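Local structure of DNA fragmentation factor 40 KDA subunit (Mus musculus, 1V0D) at residues 190-195 with 285-290; 194-199 with 293-298; 269-274 with 315-320. The protein cuts DNA as an apoptotic endonuclease, fragmenting the genome and driving chromatin condensation once caspases have activated it. One frame throughout, in Å; residues are numbered along the deposited sequence.

Interaction 1: residues 190-195 with 285-290; sequences LRVLGS and VNWEYF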
loop_
_atom_site.group_PDB
_atom_site.type_symbol
_atom_site.label_atom_id
_atom_site.label_comp_id
_atom_site.label_asym_id
_atom_site.label_seq_id
_atom_site.Cartn_x
_atom_site.Cartn_y
_atom_site.Cartn_z
ATOM N N LEU A 190 26.108 -20.330 0.557
ATOM C CA LEU A 190 25.533 -20.597 -0.760
ATOM C C LEU A 190 25.036 -22.033 -0.855
ATOM O O LEU A 190 24.032 -22.311 -1.511
ATOM C CB LEU A 190 26.563 -20.313 -1.855
ATOM C CG LEU A 190 27.038 -18.854 -1.882
ATOM C CD1 LEU A 190 28.178 -18.693 -2.879
ATOM C CD2 LEU A 190 25.873 -17.934 -2.218
ATOM N N ARG A 191 25.742 -22.944 -0.198
ATOM C CA ARG A 191 25.335 -24.341 -0.191
ATOM C C ARG A 191 23.982 -24.445 0.519
ATOM O O ARG A 191 23.062 -25.103 0.023
ATOM C CB ARG A 191 26.371 -25.201 0.543
ATOM C CG ARG A 191 25.891 -26.620 0.828
ATOM C CD ARG A 191 26.241 -27.045 2.253
ATOM N NE ARG A 191 25.324 -28.052 2.795
ATOM C CZ ARG A 191 24.011 -27.876 2.947
ATOM N NH1 ARG A 191 23.440 -26.727 2.597
ATOM N NH2 ARG A 191 23.263 -28.848 3.457
ATOM N N VAL A 192 23.874 -23.793 1.679
ATOM C CA VAL A 192 22.646 -23.792 2.476
ATOM C C VAL A 192 21.545 -23.079 1.703
ATOM O O VAL A 192 20.433 -23.594 1.562
ATOM C CB VAL A 192 22.849 -23.068 3.846
ATOM C CG1 VAL A 192 21.520 -22.886 4.558
ATOM C CG2 VAL A 192 23.785 -23.872 4.730
ATOM N N LEU A 193 21.866 -21.896 1.197
ATOM C CA LEU A 193 20.907 -21.111 0.439
ATOM C C LEU A 193 20.410 -21.895 -0.774
ATOM O O LEU A 193 19.328 -21.631 -1.297
ATOM C CB LEU A 193 21.548 -19.796 0.005
ATOM C CG LEU A 193 20.574 -18.743 -0.515
ATOM C CD1 LEU A 193 21.119 -17.345 -0.228
ATOM C CD2 LEU A 193 20.335 -18.964 -1.998
ATOM N N GLY A 194 21.204 -22.864 -1.218
ATOM C CA GLY A 194 20.799 -23.676 -2.350
ATOM C C GLY A 194 19.730 -24.658 -1.913
ATOM O O GLY A 194 18.706 -24.805 -2.576
ATOM N N SER A 195 19.972 -25.327 -0.786
ATOM C CA SER A 195 19.036 -26.300 -0.222
ATOM C C SER A 195 17.654 -25.684 -0.022
ATOM O O SER A 195 16.633 -26.270 -0.398
ATOM C CB SER A 195 19.539 -26.794 1.133
ATOM O OG SER A 195 20.904 -27.151 1.071
ATOM N N VAL A 285 24.574 -26.495 10.999
ATOM C CA VAL A 285 23.351 -25.710 11.049
ATOM C C VAL A 285 22.075 -26.419 10.614
ATOM O O VAL A 285 22.012 -27.029 9.550
ATOM C CB VAL A 285 23.488 -24.441 10.209
ATOM C CG1 VAL A 285 22.192 -23.668 10.230
ATOM C CG2 VAL A 285 24.604 -23.592 10.748
ATOM N N ASN A 286 21.052 -26.312 11.453
ATOM C CA ASN A 286 19.754 -26.904 11.174
ATOM C C ASN A 286 18.996 -25.933 10.275
ATOM O O ASN A 286 17.994 -25.339 10.685
ATOM C CB ASN A 286 18.989 -27.121 12.478
ATOM C CG ASN A 286 17.547 -27.518 12.246
ATOM O OD1 ASN A 286 17.225 -28.196 11.264
ATOM N ND2 ASN A 286 16.668 -27.110 13.155
ATOM N N TRP A 287 19.482 -25.790 9.043
ATOM C CA TRP A 287 18.891 -24.872 8.074
ATOM C C TRP A 287 17.381 -24.989 7.886
ATOM O O TRP A 287 16.728 -24.018 7.504
ATOM C CB TRP A 287 19.608 -24.982 6.715
ATOM C CG TRP A 287 19.383 -26.250 5.958
ATOM C CD1 TRP A 287 20.235 -27.310 5.863
ATOM C CD2 TRP A 287 18.228 -26.591 5.181
ATOM N NE1 TRP A 287 19.685 -28.296 5.075
ATOM C CE2 TRP A 287 18.452 -27.880 4.642
ATOM C CE3 TRP A 287 17.024 -25.932 4.885
ATOM C CZ2 TRP A 287 17.513 -28.528 3.821
ATOM C CZ3 TRP A 287 16.086 -26.580 4.067
ATOM C CH2 TRP A 287 16.340 -27.864 3.547
ATOM N N GLU A 288 16.810 -26.155 8.162
ATOM C CA GLU A 288 15.361 -26.306 8.011
ATOM C C GLU A 288 14.629 -25.321 8.928
ATOM O O GLU A 288 13.542 -24.832 8.598
ATOM C CB GLU A 288 14.919 -27.740 8.342
ATOM C CG GLU A 288 15.222 -28.769 7.259
ATOM C CD GLU A 288 16.702 -29.111 7.159
ATOM O OE1 GLU A 288 17.501 -28.583 7.974
ATOM O OE2 GLU A 288 17.068 -29.917 6.271
ATOM N N TYR A 289 15.229 -25.044 10.085
ATOM C CA TYR A 289 14.642 -24.127 11.060
ATOM C C TYR A 289 14.527 -22.728 10.463
ATOM O O TYR A 289 13.459 -22.102 10.544
ATOM C CB TYR A 289 15.490 -24.097 12.347
ATOM C CG TYR A 289 15.038 -23.054 13.348
ATOM C CD1 TYR A 289 13.706 -22.976 13.741
ATOM C CD2 TYR A 289 15.933 -22.115 13.866
ATOM C CE1 TYR A 289 13.270 -21.984 14.617
ATOM C CE2 TYR A 289 15.511 -21.120 14.749
ATOM C CZ TYR A 289 14.177 -21.053 15.118
ATOM O OH TYR A 289 13.723 -20.040 15.953
ATOM N N PHE A 290 15.624 -22.259 9.865
ATOM C CA PHE A 290 15.681 -20.945 9.233
ATOM C C PHE A 290 14.725 -20.887 8.050
ATOM O O PHE A 290 14.152 -19.837 7.736
ATOM C CB PHE A 290 17.103 -20.640 8.776
ATOM C CG PHE A 290 18.059 -20.435 9.907
ATOM C CD1 PHE A 290 18.823 -21.490 10.392
ATOM C CD2 PHE A 290 18.136 -19.200 10.549
ATOM C CE1 PHE A 290 19.654 -21.320 11.514
ATOM C CE2 PHE A 290 18.963 -19.019 11.672
ATOM C CZ PHE A 290 19.721 -20.082 12.154
#
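Trp287 meets three residues of helix 186-202 with three different parts of its side chain, and each meets it from a different direction. Ser195 comes over one face of the indole: its CB lies 4.0 Å from the centroid of the six-membered ring and 19° off the ring normal, a CH-pi contact displaced toward the rim, with CE2 and CZ2 as the nearest ring atoms. Val192 meets the root of the side chain instead. Its CG1 packs against CB of Trp287 at 3.6 Å, the two side chains running past one another in opposite directions. Arg191 reaches the pyrrole end, its NH2 standing 4.0 Å from Trp287 NE1. The guanidinium and indole planes are 58° apart and the approach to the ring is oblique, so neither a flat stack nor a hydrogen bond describes it.

The indole owes its pose to chi1 of 70°, which sets CG between the backbone N and the carbonyl carbon of Trp287 and turns the ring against the facing helix. Its opposite face is backed by CD of the adjacent Glu288, 3.3 Å above the plane, and that carboxylate forms a salt bridge with Arg324. On the helix side, Ser195 OG donates to Arg191 O at 3.2 Å, so the hydroxyl is occupied within its own helix while CB faces the ring; the same oxygen accepts Ser195 N from the other face of its plane. An alanine in place of Trp287 would probably leave Ser195 CB without its aromatic cover and open a gap between the two helices.

With no hydrogen bond found across it, the contact between the start of helix 287-295 and helix 186-202 rests on dispersion and CH-pi packing, graded from buried Val192 to exposed Arg191.

Interaction 2: residues 194-199 with 293-298; sequences GSMCQK and LLFTAE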
loop_
_atom_site.group_PDB
_atom_site.type_symbol
_atom_site.label_atom_id
_atom_site.label_comp_id
_atom_site.label_asym_id
_atom_site.label_seq_id
_atom_site.Cartn_x
_atom_site.Cartn_y
_atom_site.Cartn_z
ATOM N N GLY A 194 21.204 -22.864 -1.218
ATOM C CA GLY A 194 20.799 -23.676 -2.350
ATOM C C GLY A 194 19.730 -24.658 -1.913
ATOM O O GLY A 194 18.706 -24.805 -2.576
ATOM N N SER A 195 19.972 -25.327 -0.786
ATOM C CA SER A 195 19.036 -26.300 -0.222
ATOM C C SER A 195 17.654 -25.684 -0.022
ATOM O O SER A 195 16.633 -26.270 -0.398
ATOM C CB SER A 195 19.539 -26.794 1.133
ATOM O OG SER A 195 20.904 -27.151 1.071
ATOM N N MET A 196 17.628 -24.505 0.591
ATOM C CA MET A 196 16.373 -23.823 0.841
ATOM C C MET A 196 15.643 -23.595 -0.469
ATOM O O MET A 196 14.421 -23.701 -0.532
ATOM C CB MET A 196 16.616 -22.486 1.545
ATOM C CG MET A 196 17.048 -22.608 3.008
ATOM S SD MET A 196 17.311 -20.987 3.798
ATOM C CE MET A 196 18.890 -20.558 3.119
ATOM N N CYS A 197 16.386 -23.297 -1.525
ATOM C CA CYS A 197 15.757 -23.059 -2.812
ATOM C C CYS A 197 15.143 -24.314 -3.429
ATOM O O CYS A 197 14.074 -24.259 -4.049
ATOM C CB CYS A 197 16.753 -22.476 -3.786
ATOM S SG CYS A 197 16.101 -22.564 -5.450
ATOM N N GLN A 198 15.825 -25.443 -3.281
ATOM C CA GLN A 198 15.297 -26.691 -3.813
ATOM C C GLN A 198 13.946 -26.929 -3.138
ATOM O O GLN A 198 12.928 -27.107 -3.808
ATOM C CB GLN A 198 16.261 -27.851 -3.519
ATOM N N LYS A 199 13.948 -26.907 -1.807
ATOM C CA LYS A 199 12.733 -27.115 -1.023
ATOM C C LYS A 199 11.631 -26.141 -1.415
ATOM O O LYS A 199 10.461 -26.507 -1.449
ATOM C CB LYS A 199 13.037 -26.970 0.466
ATOM C CG LYS A 199 11.847 -27.240 1.356
ATOM C CD LYS A 199 12.310 -27.714 2.716
ATOM C CE LYS A 199 11.153 -28.292 3.512
ATOM N NZ LYS A 199 11.639 -29.122 4.654
ATOM N N LEU A 293 11.356 -20.115 9.398
ATOM C CA LEU A 293 11.359 -18.702 9.745
ATOM C C LEU A 293 11.262 -17.780 8.548
ATOM O O LEU A 293 10.506 -16.807 8.560
ATOM C CB LEU A 293 12.632 -18.366 10.544
ATOM C CG LEU A 293 12.612 -18.433 12.087
ATOM C CD1 LEU A 293 11.493 -19.329 12.596
ATOM C CD2 LEU A 293 13.955 -18.923 12.582
ATOM N N LEU A 294 12.019 -18.096 7.506
ATOM C CA LEU A 294 12.071 -17.248 6.324
ATOM C C LEU A 294 10.936 -17.361 5.321
ATOM O O LEU A 294 10.549 -16.358 4.735
ATOM C CB LEU A 294 13.411 -17.476 5.601
ATOM C CG LEU A 294 14.685 -17.122 6.384
ATOM C CD1 LEU A 294 15.879 -17.878 5.883
ATOM C CD2 LEU A 294 14.937 -15.651 6.277
ATOM N N PHE A 295 10.370 -18.551 5.137
ATOM C CA PHE A 295 9.344 -18.704 4.098
ATOM C C PHE A 295 8.025 -19.368 4.438
ATOM O O PHE A 295 7.188 -19.524 3.555
ATOM C CB PHE A 295 9.931 -19.490 2.916
ATOM C CG PHE A 295 11.358 -19.133 2.577
ATOM C CD1 PHE A 295 12.390 -20.029 2.849
ATOM C CD2 PHE A 295 11.665 -17.911 1.963
ATOM C CE1 PHE A 295 13.716 -19.717 2.509
ATOM C CE2 PHE A 295 12.980 -17.587 1.620
ATOM C CZ PHE A 295 14.011 -18.492 1.891
ATOM N N THR A 296 7.826 -19.757 5.688
ATOM C CA THR A 296 6.617 -20.484 6.071
ATOM C C THR A 296 5.643 -19.701 6.929
ATOM O O THR A 296 6.016 -18.728 7.582
ATOM C CB THR A 296 7.021 -21.772 6.816
ATOM O OG1 THR A 296 7.888 -22.534 5.974
ATOM C CG2 THR A 296 5.815 -22.621 7.166
ATOM N N ALA A 297 4.386 -20.131 6.930
ATOM C CA ALA A 297 3.381 -19.469 7.737
ATOM C C ALA A 297 3.702 -19.687 9.209
ATOM O O ALA A 297 3.030 -19.146 10.076
ATOM C CB ALA A 297 2.001 -20.008 7.419
ATOM N N GLU A 298 4.722 -20.487 9.501
ATOM C CA GLU A 298 5.095 -20.716 10.896
ATOM C C GLU A 298 5.568 -19.401 11.500
ATOM O O GLU A 298 5.391 -19.159 12.683
ATOM C CB GLU A 298 6.239 -21.726 11.016
ATOM C CG GLU A 298 5.909 -23.113 10.535
ATOM C CD GLU A 298 7.115 -24.046 10.578
ATOM O OE1 GLU A 298 7.649 -24.300 11.695
ATOM O OE2 GLU A 298 7.521 -24.519 9.487
#
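Met196 lays its sulfur against both Leu294 and Phe295, and these three buried side chains make up the whole contact. SD lies 4.0 Å from Leu294 CD1 and equally 4.0 Å from Phe295 CE1. Against the phenyl ring the sulfur sits at the edge: it is 5.3 Å from the centroid and 78° off the ring normal, a Met-aromatic contact made near the ring plane, the two side chains crossing at about a right angle. An extended chi2 of 180° carries SD outward from helix 186-202, and CB adds a second touch on Phe295 CE1 at 4.1 Å. One face of the ring is covered by CB of its own neighbour Leu294, 3.7 Å above the plane.

Beyond this cluster the segments part. Exposed Lys199 and Glu298 make no contact across the pair, and the chain leaves helical geometry at Thr296, taking 296-298 away from the facing helix.

The packed side continues into other helices: Phe295 rests on Tyr170 and Leu171 of helix 155-175, and Leu294 on Val174 of that helix and Val271 and Val272 of helix 267-281. Met196 thus joins helix 186-202 to the last turn of helix 287-295, just before strand 300-303.

Interaction 3: residues 269-274 with 315-320; sequences RTVVPT and LECDRS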
loop_
_atom_site.group_PDB
_atom_site.type_symbol
_atom_site.label_atom_id
_atom_site.label_comp_id
_atom_site.label_asym_id
_atom_site.label_seq_id
_atom_site.Cartn_x
_atom_site.Cartn_y
_atom_site.Cartn_z
ATOM N N ARG A 269 16.158 -7.923 9.950
ATOM C CA ARG A 269 16.664 -7.464 11.227
ATOM C C ARG A 269 17.318 -8.581 12.055
ATOM O O ARG A 269 18.398 -8.370 12.600
ATOM C CB ARG A 269 15.506 -6.828 12.003
ATOM C CG ARG A 269 15.894 -6.015 13.220
ATOM C CD ARG A 269 16.588 -4.717 12.831
ATOM N NE ARG A 269 16.740 -3.812 13.974
ATOM C CZ ARG A 269 17.516 -2.727 13.979
ATOM N NH1 ARG A 269 18.224 -2.401 12.897
ATOM N NH2 ARG A 269 17.588 -1.969 15.071
ATOM N N THR A 270 16.689 -9.764 12.124
ATOM C CA THR A 270 17.214 -10.874 12.937
ATOM C C THR A 270 17.456 -12.278 12.351
ATOM O O THR A 270 18.500 -12.886 12.607
ATOM C CB THR A 270 16.347 -11.057 14.189
ATOM O OG1 THR A 270 14.994 -10.725 13.871
ATOM C CG2 THR A 270 16.820 -10.151 15.311
ATOM N N VAL A 271 16.517 -12.814 11.582
ATOM C CA VAL A 271 16.710 -14.162 11.039
ATOM C C VAL A 271 17.900 -14.335 10.091
ATOM O O VAL A 271 18.735 -15.211 10.297
ATOM C CB VAL A 271 15.454 -14.675 10.302
ATOM C CG1 VAL A 271 15.689 -16.086 9.827
ATOM C CG2 VAL A 271 14.246 -14.638 11.220
ATOM N N VAL A 272 17.983 -13.513 9.048
ATOM C CA VAL A 272 19.082 -13.644 8.094
ATOM C C VAL A 272 20.425 -13.536 8.792
ATOM O O VAL A 272 21.241 -14.447 8.708
ATOM C CB VAL A 272 18.969 -12.593 6.946
ATOM C CG1 VAL A 272 20.269 -12.521 6.142
ATOM C CG2 VAL A 272 17.815 -12.988 6.016
ATOM N N PRO A 273 20.675 -12.428 9.501
ATOM C CA PRO A 273 21.955 -12.280 10.196
ATOM C C PRO A 273 22.248 -13.444 11.164
ATOM O O PRO A 273 23.382 -13.934 11.219
ATOM C CB PRO A 273 21.820 -10.930 10.889
ATOM C CG PRO A 273 20.366 -10.794 11.096
ATOM C CD PRO A 273 19.781 -11.306 9.810
ATOM N N THR A 274 21.246 -13.904 11.914
ATOM C CA THR A 274 21.464 -15.045 12.804
ATOM C C THR A 274 21.896 -16.244 11.951
ATOM O O THR A 274 22.764 -17.029 12.344
ATOM C CB THR A 274 20.191 -15.434 13.547
ATOM O OG1 THR A 274 19.852 -14.413 14.491
ATOM C CG2 THR A 274 20.391 -16.729 14.270
ATOM N N LEU A 315 11.857 -9.750 19.083
ATOM C CA LEU A 315 12.025 -11.193 19.195
ATOM C C LEU A 315 13.392 -11.665 18.706
ATOM O O LEU A 315 14.097 -10.941 18.003
ATOM C CB LEU A 315 10.941 -11.929 18.401
ATOM C CG LEU A 315 9.448 -11.823 18.732
ATOM C CD1 LEU A 315 9.243 -11.840 20.232
ATOM C CD2 LEU A 315 8.888 -10.561 18.139
ATOM N N GLU A 316 13.746 -12.894 19.079
ATOM C CA GLU A 316 15.011 -13.513 18.690
ATOM C C GLU A 316 14.796 -14.975 18.283
ATOM O O GLU A 316 13.749 -15.561 18.565
ATOM C CB GLU A 316 16.002 -13.464 19.854
ATOM C CG GLU A 316 16.938 -12.275 19.858
ATOM C CD GLU A 316 18.036 -12.408 20.910
ATOM O OE1 GLU A 316 17.697 -12.420 22.116
ATOM O OE2 GLU A 316 19.232 -12.508 20.534
ATOM N N CYS A 317 15.784 -15.571 17.624
ATOM C CA CYS A 317 15.663 -16.967 17.222
ATOM C C CYS A 317 15.804 -17.890 18.426
ATOM O O CYS A 317 16.384 -17.520 19.456
ATOM C CB CYS A 317 16.731 -17.329 16.190
ATOM S SG CYS A 317 16.460 -16.664 14.524
ATOM N N ASP A 318 15.286 -19.104 18.286
ATOM C CA ASP A 318 15.342 -20.078 19.360
ATOM C C ASP A 318 16.694 -20.776 19.446
ATOM O O ASP A 318 16.999 -21.687 18.683
ATOM C CB ASP A 318 14.226 -21.098 19.186
ATOM C CG ASP A 318 14.258 -22.170 20.243
ATOM O OD1 ASP A 318 13.224 -22.840 20.448
ATOM O OD2 ASP A 318 15.324 -22.352 20.865
ATOM N N ARG A 319 17.488 -20.323 20.405
ATOM C CA ARG A 319 18.832 -20.823 20.685
ATOM C C ARG A 319 18.991 -22.336 20.523
ATOM O O ARG A 319 20.007 -22.818 20.030
ATOM C CB ARG A 319 19.213 -20.363 22.112
ATOM C CG ARG A 319 20.394 -21.049 22.809
ATOM C CD ARG A 319 19.949 -22.306 23.544
ATOM N NE ARG A 319 21.054 -23.231 23.747
ATOM C CZ ARG A 319 22.013 -23.457 22.852
ATOM N NH1 ARG A 319 22.022 -22.823 21.682
ATOM N NH2 ARG A 319 22.972 -24.328 23.114
ATOM N N SER A 320 17.965 -23.079 20.906
ATOM C CA SER A 320 18.006 -24.532 20.851
ATOM C C SER A 320 17.663 -25.194 19.515
ATOM O O SER A 320 17.862 -26.405 19.364
ATOM C CB SER A 320 17.068 -25.086 21.915
ATOM O OG SER A 320 15.723 -24.831 21.541
#
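Helix 267-281 lies in the part of the chain between strands 260-263 and 300-303, which pair antiparallel in a region assigned to the His-Me finger nucleases; against its first turns lies the irregular segment 315-320. Cys317 is the main point of touch. Its SG sits 3.9 Å from Thr274 CG2 and 4.3 Å from Val271 CA, so the sulfur rests beside two residues on neighbouring turns. With chi1 of -69°, Thr274 places its hydroxyl beside its backbone N, where OG1 donates to Thr270 O at 2.8 Å, and leaves CG2 to meet the sulfur. Thr270 O also accepts from Thr274 N, the two donors arriving from opposite faces of its plane. Thr270 itself offers CG2 to Leu315 O at 3.9 Å.

Further along, Asp318 OD2 accepts from both N and OG of Ser320, with the backbone bond at 2.7 Å forming an Asx turn that shapes the segment after Cys317. Asp318 N in turn makes a hydrogen bond to Tyr289 OH of helix 287-295.

Both threonine hydroxyls are turned to backbone carbonyls, that of Thr274 to Thr270 O inside the helix and that of Thr270 to Glu266 O just before it. What meets the segment is methyl groups against sulfur and a carbonyl oxygen: van der Waals packing, with no hydrogen bond found between the two segments.

Helix 287-295 connects all three contacts. Interactions 1 and 2 join its first and last turns to helix 186-202, with centres about 8 Å apart, and Trp287 CE3 bridges them by touching Met196 CG at 3.8 Å. Interaction 2 is fully buried and purely apolar; interaction 1, farther from the chain centre, is only partly buried and mixes an aromatic face with a serine and a guanidinium. Interaction 3 is a surface contact using different elements, yet Val271 CG1 lies 3.7 Å from Leu294 CD2, so its helix shares the core of interaction 2. Phe290 likewise packs on Thr274, linking interaction 3 to the helix of interaction 1.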